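Local coordinates for DNA repair protein RAD14 (Saccharomyces cerevisiae, PDB 5A3D) that binds damaged, kinked DNA through the domain described here and is required for the incision step of nucleotide excision repair in yeast, at residues Leu61-Glu66 and Arg83-Ala88. Residues are numbered along the deposited sequence; the frame is centred on the assembly and turned at random.
Sequences LFHRLE and RCEVEA
Glu85 reaches out from the first turn of a helix and grips His63 twice, a worked example of how one carboxylate can fix both the backbone and the side chain of a single loop residue. Glu85 OE1 accepts the backbone amide, His63 N, at 2.9 Å through its syn lone pair, the one facing OE2. Glu85 OE2 takes the imidazole hydrogen of His63 ND1 at 2.8 Å, again on the syn side, though a little out of the carboxylate plane. The imidazole side chain lies roughly perpendicular to that of the glutamate, with ring and carboxylate planes 48° apart, and the acid meets the imidazole at its edge. Glu85 CG stands beside the backbone N (chi1 -77°) and the chain runs extended from there, which carries both oxygens across to the loop. A water donates to Glu85 OE1 and to His63 O, so OE1 holds two hydrogen bonds and the histidine is tied at amide, carbonyl and ring. Were this glutamate an alanine, His63 N and ND1 would probably lose their acceptor and the imidazole would be freer to turn.

The Phe62 and Glu85 side chains run past one another in opposed senses, the ring only 23° from the carboxylate plane. Phe62 CE1 lies 3.6 Å from Glu85 O, which sits at the ring edge in plane, while Phe62 CE1 approaches Val86 CA obliquely at 4.0 Å. Leu61 CG rests over one face, toward the rim, and Phe89, further along the helix, meets the ring edge-to-face. Val86 packs against Phe81 of strand 78-82 and against helix 42-49. The contact thus joins the loop entering edge strand 65-67 to helix 83-94, which directly follows the central strand 78-82 of the antiparallel sheet.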
loop_
_atom_site.group_PDB
_atom_site.type_symbol
_atom_site.label_atom_id
_atom_site.label_comp_id
_atom_site.label_asym_id
_atom_site.label_seq_id
_atom_site.Cartn_x
_atom_site.Cartn_y
_atom_site.Cartn_z
ATOM N N LEU B 61 15.771 8.137 -4.629
ATOM C CA LEU B 61 16.586 8.109 -3.381
ATOM C C LEU B 61 17.759 7.059 -3.284
ATOM O O LEU B 61 18.772 7.262 -2.574
ATOM C CB LEU B 61 15.701 7.734 -2.261
ATOM C CG LEU B 61 16.137 8.220 -0.896
ATOM C CD1 LEU B 61 15.846 9.731 -0.863
ATOM C CD2 LEU B 61 15.307 7.508 0.179
ATOM N N PHE B 62 17.572 5.937 -3.911
ATOM C CA PHE B 62 18.632 4.867 -3.912
ATOM C C PHE B 62 18.814 4.279 -5.273
ATOM O O PHE B 62 17.819 3.953 -6.000
ATOM C CB PHE B 62 18.243 3.706 -3.003
ATOM C CG PHE B 62 18.108 4.077 -1.562
ATOM C CD1 PHE B 62 19.182 4.481 -0.821
ATOM C CD2 PHE B 62 16.863 4.135 -0.954
ATOM C CE1 PHE B 62 19.020 4.837 0.515
ATOM C CE2 PHE B 62 16.722 4.411 0.369
ATOM C CZ PHE B 62 17.807 4.836 1.120
ATOM N N HIS B 63 20.052 3.927 -5.579
ATOM C CA HIS B 63 20.294 3.103 -6.762
ATOM C C HIS B 63 19.959 1.719 -6.326
ATOM O O HIS B 63 19.944 1.431 -5.102
ATOM C CB HIS B 63 21.711 3.186 -7.276
ATOM C CG HIS B 63 22.091 4.533 -7.812
ATOM N ND1 HIS B 63 22.668 5.514 -7.022
ATOM C CD2 HIS B 63 22.025 5.049 -9.058
ATOM C CE1 HIS B 63 22.889 6.598 -7.757
ATOM N NE2 HIS B 63 22.500 6.337 -8.996
ATOM N N ARG B 64 19.606 0.859 -7.262
ATOM C CA ARG B 64 19.405 -0.506 -6.880
ATOM C C ARG B 64 19.640 -1.446 -8.086
ATOM O O ARG B 64 19.417 -1.069 -9.221
ATOM C CB ARG B 64 18.023 -0.787 -6.305
ATOM C CG ARG B 64 16.845 -0.628 -7.226
ATOM C CD ARG B 64 15.469 -0.720 -6.454
ATOM N NE ARG B 64 15.087 0.418 -5.533
ATOM C CZ ARG B 64 15.460 1.700 -5.634
ATOM N NH1 ARG B 64 16.146 2.156 -6.699
ATOM N NH2 ARG B 64 15.113 2.566 -4.704
ATOM N N LEU B 65 20.122 -2.620 -7.775
ATOM C CA LEU B 65 20.228 -3.718 -8.696
ATOM C C LEU B 65 19.128 -4.723 -8.419
ATOM O O LEU B 65 19.019 -5.217 -7.322
ATOM C CB LEU B 65 21.534 -4.398 -8.436
ATOM C CG LEU B 65 22.198 -5.410 -9.454
ATOM C CD1 LEU B 65 23.164 -6.493 -8.921
ATOM C CD2 LEU B 65 21.733 -5.669 -10.846
ATOM N N GLU B 66 18.429 -5.138 -9.468
ATOM C CA GLU B 66 17.441 -6.215 -9.332
ATOM C C GLU B 66 17.925 -7.492 -9.924
ATOM O O GLU B 66 18.634 -7.516 -10.993
ATOM C CB GLU B 66 16.121 -5.747 -9.929
ATOM C CG GLU B 66 15.498 -4.782 -8.975
ATOM C CD GLU B 66 14.063 -4.432 -9.258
ATOM O OE1 GLU B 66 13.534 -4.942 -10.287
ATOM O OE2 GLU B 66 13.505 -3.616 -8.424
ATOM N N ARG B 83 25.597 -0.573 0.602
ATOM C CA ARG B 83 25.631 -0.225 1.992
ATOM C C ARG B 83 25.861 1.268 2.181
ATOM O O ARG B 83 25.179 1.853 2.993
ATOM C CB ARG B 83 26.594 -1.060 2.820
ATOM C CG ARG B 83 26.469 -0.619 4.262
ATOM C CD ARG B 83 27.349 -1.353 5.213
ATOM N NE ARG B 83 27.292 -2.769 5.238
ATOM C CZ ARG B 83 26.394 -3.446 5.929
ATOM N NH1 ARG B 83 25.441 -2.776 6.588
ATOM N NH2 ARG B 83 26.446 -4.781 5.957
ATOM N N CYS B 84 26.806 1.872 1.454
ATOM C CA CYS B 84 27.145 3.266 1.771
ATOM C C CYS B 84 25.909 4.212 1.581
ATOM O O CYS B 84 25.761 5.140 2.319
ATOM C CB CYS B 84 28.367 3.730 0.977
ATOM S SG CYS B 84 28.246 3.613 -0.816
ATOM N N GLU B 85 25.092 3.955 0.568
ATOM C CA GLU B 85 23.829 4.745 0.341
ATOM C C GLU B 85 22.792 4.567 1.437
ATOM O O GLU B 85 22.242 5.521 2.031
ATOM C CB GLU B 85 23.222 4.337 -0.985
ATOM C CG GLU B 85 23.933 4.944 -2.140
ATOM C CD GLU B 85 23.254 4.691 -3.483
ATOM O OE1 GLU B 85 22.084 4.232 -3.544
ATOM O OE2 GLU B 85 23.936 5.038 -4.522
ATOM N N VAL B 86 22.523 3.287 1.709
ATOM C CA VAL B 86 21.613 2.837 2.767
ATOM C C VAL B 86 21.980 3.473 4.135
ATOM O O VAL B 86 21.122 4.005 4.832
ATOM C CB VAL B 86 21.607 1.278 2.850
ATOM C CG1 VAL B 86 20.647 0.841 3.936
ATOM C CG2 VAL B 86 21.034 0.745 1.552
ATOM N N GLU B 87 23.233 3.355 4.503
ATOM C CA GLU B 87 23.691 3.826 5.774
ATOM C C GLU B 87 23.605 5.348 5.859
ATOM O O GLU B 87 23.224 5.906 6.871
ATOM C CB GLU B 87 25.122 3.335 5.979
ATOM C CG GLU B 87 25.685 3.714 7.279
ATOM C CD GLU B 87 27.065 3.088 7.436
ATOM O OE1 GLU B 87 27.082 1.916 7.934
ATOM O OE2 GLU B 87 28.046 3.791 7.046
ATOM N N ALA B 88 23.999 6.014 4.792
ATOM C CA ALA B 88 24.018 7.487 4.760
ATOM C C ALA B 88 22.623 8.017 4.992
ATOM O O ALA B 88 22.440 8.976 5.724
ATOM C CB ALA B 88 24.532 7.956 3.414
HETATM O O HOH W 1 21.627 1.658 -2.864
#